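Stage II sporulation E family protein (Thermanaerovibrio acidaminovorans, PDB 3RNR) is of unknown function but probably acts as a protein phosphatase of the PP2C type, removing phosphate from serine or threonine side chains. Local coordinates at residues Ala53-Ala56 against Val57-Ala61; Thr134-Ile137 against Gly138-Asn141. All blocks are in the same frame, centred on the assembly; numbering follows the deposited sequence.

Interactions 1 and 2 meet directly, with centres about 10 Å apart. Residues 53-61 form the later part of helix 46-63. Residues 134-141 form an irregular loop that leads toward strand 146-153 and bends in a beta turn. Interaction 1 has an exposed side, with Ala55 and Arg59, and a buried side, with Ala53, Gln54 and Val57. Repeating backbone bonds hold it. Interaction 2 is buried at Phe136-Gly138 and rests on an aromatic ring against an aliphatic chain, plus one turn bond. Ile137 packs on helix 46-63, so both bear on the same helix. Gln54 OE1 lies 2.7 Å from Gly138 N and Gln54 NE2 lies 2.8 Å from Ile139 O, both probable hydrogen bonds.

Interaction 1 of 2, residues Ala53-Ala56 against Val57-Ala61; sequences AQAA and VHRWA
Arg59 folds back along its helix over Ala55 and Ala56, one turn earlier. Its CG stands anti to the backbone N, and the chain stays extended until it bends at chi3 (48°). That bend lays the guanidinium flat above the backbone. One face sits over Ala55 O, which lies 3.8 Å from Arg59 CZ. The oxygen faces the group's centre, so the approach is over a face. Arg59 NH2 comes to 3.9 Å from Ala56 CB, and Arg59 NH1 to 4.1 Å from Ala55 CB. The partial negative charge of the carbonyl probably favours this position. No hydrogen bond joins the guanidinium to Ala55 O, which accepts Arg59 N instead.

Gln54 and His58 lie one turn apart on another side of the helix. Gln54 NE2 approaches the edge of the imidazole near its plane, 3.7 Å from His58 CD2. The amide and ring planes are 65° apart, so the two groups are not stacked. Chi2 of Gln54 is bent (67°), which brings its amide toward His58. The amide itself is held by Gly138 N and Ile139 O, and His58 NE2 makes a weak hydrogen bond to Glu140 O.

Val57 turns CG2 to Ala53 O at 3.5 Å. Backbone bonds of the alpha-helical i to i+4 pattern run through the contact. Val57 N donates to Ala53 O, and Trp60 N to Ala56 O at 3.1 Å.

The helix lies beside helix 25-41. Ala53 packs on Ala32, Val57 on Arg31, and Trp60 forms a cation-pi pair with Arg31. On the Gln54 and His58 side, the helix meets the loop 134-141 that precedes strand 146-153.

Interaction 2 of 2, residues Thr134-Ile137 against Gly138-Asn141; sequences TSFI and GIEN
Gly138 follows Ile137 at the corner of a type II beta turn that runs from Phe136 to Ile139. Gly138 has a positive phi (107°), as the third residue of a type II turn does, a position often filled by glycine. Gly138 C comes to 3.5 Å from Phe136 CE1. Ile139 N donates to Phe136 O at 3.1 Å, the bond that closes the turn. The Ile139 side chain then crosses one face of the Phe136 ring. Ile139 CB sits 3.8 Å from the centroid of the Phe136 ring, only 10° off the normal, a CH-pi contact. Phe136 CG lies between its backbone N and carbonyl carbon (chi1 61°), which swings the ring over Ile139. Ile139 CG1 reaches Phe136 CE2 at 3.8 Å. Ile139 CD1 continues to Thr134 O at 3.5 Å.

The chemistry is mostly apolar. One turn bond is the only hydrogen bond between residues 134-137 and 138-141, and the rest is the ring face against the isoleucine chain. Phe136 N is buried by the contact and has no partner in the model, a local cost of this packing.

Interaction 1 of 2, residues Ala53-Ala56 against Val57-Ala61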
loop_
_atom_site.group_PDB
_atom_site.type_symbol
_atom_site.label_atom_id
_atom_site.label_comp_id
_atom_site.label_asym_id
_atom_site.label_seq_id
_atom_site.Cartn_x
_atom_site.Cartn_y
_atom_site.Cartn_z
ATOM N N ALA B 53 -7.434 -5.332 11.727
ATOM C CA ALA B 53 -7.939 -6.259 10.711
ATOM C C ALA B 53 -8.907 -7.270 11.325
ATOM O O ALA B 53 -9.980 -7.536 10.782
ATOM C CB ALA B 53 -6.773 -6.986 10.011
ATOM N N GLN B 54 -8.518 -7.830 12.464
ATOM C CA GLN B 54 -9.365 -8.778 13.172
ATOM C C GLN B 54 -10.704 -8.148 13.560
ATOM O O GLN B 54 -11.755 -8.743 13.357
ATOM C CB GLN B 54 -8.658 -9.310 14.429
ATOM C CG GLN B 54 -9.582 -10.126 15.385
ATOM C CD GLN B 54 -10.066 -11.454 14.792
ATOM O OE1 GLN B 54 -9.580 -11.909 13.756
ATOM N NE2 GLN B 54 -11.044 -12.067 15.444
ATOM N N ALA B 55 -10.663 -6.939 14.117
ATOM C CA ALA B 55 -11.885 -6.285 14.555
ATOM C C ALA B 55 -12.811 -6.027 13.362
ATOM O O ALA B 55 -14.026 -6.227 13.457
ATOM C CB ALA B 55 -11.570 -4.983 15.309
ATOM N N ALA B 56 -12.232 -5.609 12.235
ATOM C CA ALA B 56 -13.020 -5.295 11.044
ATOM C C ALA B 56 -13.672 -6.522 10.424
ATOM O O ALA B 56 -14.843 -6.490 10.049
ATOM C CB ALA B 56 -12.167 -4.570 9.999
ATOM N N VAL B 57 -12.911 -7.602 10.292
ATOM C CA VAL B 57 -13.470 -8.816 9.709
ATOM C C VAL B 57 -14.514 -9.435 10.649
ATOM O O VAL B 57 -15.589 -9.853 10.216
ATOM C CB VAL B 57 -12.369 -9.832 9.318
ATOM C CG1 VAL B 57 -12.986 -11.158 8.894
ATOM C CG2 VAL B 57 -11.518 -9.256 8.168
ATOM N N HIS B 58 -14.196 -9.465 11.938
ATOM C CA HIS B 58 -15.097 -10.031 12.943
ATOM C C HIS B 58 -16.455 -9.307 12.942
ATOM O O HIS B 58 -17.520 -9.934 12.980
ATOM C CB HIS B 58 -14.431 -9.929 14.321
ATOM C CG HIS B 58 -15.107 -10.726 15.397
ATOM N ND1 HIS B 58 -16.315 -10.362 15.948
ATOM C CD2 HIS B 58 -14.716 -11.848 16.053
ATOM C CE1 HIS B 58 -16.653 -11.232 16.887
ATOM N NE2 HIS B 58 -15.697 -12.142 16.970
ATOM N N ARG B 59 -16.397 -7.983 12.897
ATOM C CA ARG B 59 -17.580 -7.120 12.918
ATOM C C ARG B 59 -18.439 -7.367 11.671
ATOM O O ARG B 59 -19.643 -7.629 11.764
ATOM C CB ARG B 59 -17.096 -5.663 12.992
ATOM C CG ARG B 59 -18.116 -4.571 13.292
ATOM C CD ARG B 59 -17.398 -3.275 13.771
ATOM N NE ARG B 59 -16.257 -2.877 12.925
ATOM C CZ ARG B 59 -15.039 -2.550 13.374
ATOM N NH1 ARG B 59 -14.778 -2.564 14.676
ATOM N NH2 ARG B 59 -14.070 -2.205 12.522
ATOM N N TRP B 60 -17.806 -7.292 10.504
ATOM C CA TRP B 60 -18.459 -7.578 9.225
ATOM C C TRP B 60 -19.045 -9.005 9.133
ATOM O O TRP B 60 -20.183 -9.193 8.693
ATOM C CB TRP B 60 -17.455 -7.332 8.088
ATOM C CG TRP B 60 -17.864 -7.894 6.765
ATOM C CD1 TRP B 60 -18.777 -7.364 5.894
ATOM C CD2 TRP B 60 -17.359 -9.084 6.143
ATOM N NE1 TRP B 60 -18.875 -8.156 4.774
ATOM C CE2 TRP B 60 -18.016 -9.218 4.901
ATOM C CE3 TRP B 60 -16.414 -10.047 6.514
ATOM C CZ2 TRP B 60 -17.765 -10.281 4.033
ATOM C CZ3 TRP B 60 -16.166 -11.096 5.655
ATOM C CH2 TRP B 60 -16.835 -11.204 4.424
ATOM N N ALA B 61 -18.269 -10.006 9.538
ATOM C CA ALA B 61 -18.724 -11.394 9.511
ATOM C C ALA B 61 -19.954 -11.603 10.408
ATOM O O ALA B 61 -20.917 -12.265 10.023
ATOM C CB ALA B 61 -17.590 -12.332 9.928
#

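Interaction 2 of 2, residues Thr134-Ile137 against Gly138-Asn141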
loop_
_atom_site.group_PDB
_atom_site.type_symbol
_atom_site.label_atom_id
_atom_site.label_comp_id
_atom_site.label_asym_id
_atom_site.label_seq_id
_atom_site.Cartn_x
_atom_site.Cartn_y
_atom_site.Cartn_z
ATOM N N THR B 134 -5.230 -23.004 12.119
ATOM C CA THR B 134 -5.783 -22.826 13.461
ATOM C C THR B 134 -5.998 -21.391 13.948
ATOM O O THR B 134 -6.607 -21.174 15.001
ATOM C CB THR B 134 -4.913 -23.555 14.474
ATOM O OG1 THR B 134 -3.598 -23.006 14.414
ATOM C CG2 THR B 134 -4.837 -25.032 14.104
ATOM N N SER B 135 -5.460 -20.418 13.217
ATOM C CA SER B 135 -5.647 -19.016 13.577
ATOM C C SER B 135 -5.766 -18.204 12.293
ATOM O O SER B 135 -4.967 -18.386 11.390
ATOM C CB SER B 135 -4.483 -18.517 14.440
ATOM O OG SER B 135 -4.796 -17.245 14.998
ATOM N N PHE B 136 -6.776 -17.341 12.196
ATOM C CA PHE B 136 -6.984 -16.543 10.985
ATOM C C PHE B 136 -7.736 -15.281 11.363
ATOM O O PHE B 136 -8.362 -15.221 12.428
ATOM C CB PHE B 136 -7.750 -17.334 9.896
ATOM C CG PHE B 136 -9.140 -17.767 10.310
ATOM C CD1 PHE B 136 -10.237 -16.943 10.082
ATOM C CD2 PHE B 136 -9.349 -19.004 10.917
ATOM C CE1 PHE B 136 -11.538 -17.340 10.463
ATOM C CE2 PHE B 136 -10.645 -19.417 11.303
ATOM C CZ PHE B 136 -11.734 -18.576 11.074
ATOM N N ILE B 137 -7.671 -14.275 10.494
ATOM C CA ILE B 137 -8.346 -13.018 10.736
ATOM C C ILE B 137 -9.819 -13.266 10.473
ATOM O O ILE B 137 -10.206 -13.653 9.360
ATOM C CB ILE B 137 -7.837 -11.900 9.781
ATOM C CG1 ILE B 137 -6.310 -11.766 9.863
ATOM C CG2 ILE B 137 -8.513 -10.569 10.105
ATOM C CD1 ILE B 137 -5.813 -11.370 11.278
ATOM N N GLY B 138 -10.640 -13.011 11.488
ATOM C CA GLY B 138 -12.050 -13.354 11.448
ATOM C C GLY B 138 -12.418 -14.536 12.331
ATOM O O GLY B 138 -13.595 -14.899 12.456
ATOM N N ILE B 139 -11.425 -15.138 12.971
ATOM C CA ILE B 139 -11.715 -16.264 13.863
ATOM C C ILE B 139 -12.521 -15.739 15.062
ATOM O O ILE B 139 -12.371 -14.585 15.453
ATOM C CB ILE B 139 -10.411 -16.955 14.318
ATOM C CG1 ILE B 139 -10.707 -18.307 14.981
ATOM C CG2 ILE B 139 -9.608 -16.024 15.220
ATOM C CD1 ILE B 139 -9.446 -19.151 15.244
ATOM N N GLU B 140 -13.381 -16.567 15.645
ATOM C CA GLU B 140 -14.287 -16.052 16.674
ATOM C C GLU B 140 -13.568 -15.315 17.812
ATOM O O GLU B 140 -14.013 -14.265 18.268
ATOM C CB GLU B 140 -15.189 -17.167 17.221
ATOM C CG GLU B 140 -16.086 -16.713 18.349
ATOM C CD GLU B 140 -16.946 -17.835 18.896
ATOM O OE1 GLU B 140 -17.245 -17.814 20.109
ATOM O OE2 GLU B 140 -17.323 -18.735 18.114
ATOM N N ASN B 141 -12.467 -15.880 18.284
ATOM C CA ASN B 141 -11.647 -15.237 19.303
ATOM C C ASN B 141 -10.186 -15.355 18.886
ATOM O O ASN B 141 -9.660 -16.455 18.871
ATOM C CB ASN B 141 -11.874 -15.968 20.638
ATOM C CG ASN B 141 -11.154 -15.318 21.803
ATOM O OD1 ASN B 141 -10.829 -14.130 21.769
ATOM N ND2 ASN B 141 -10.909 -16.102 22.855
#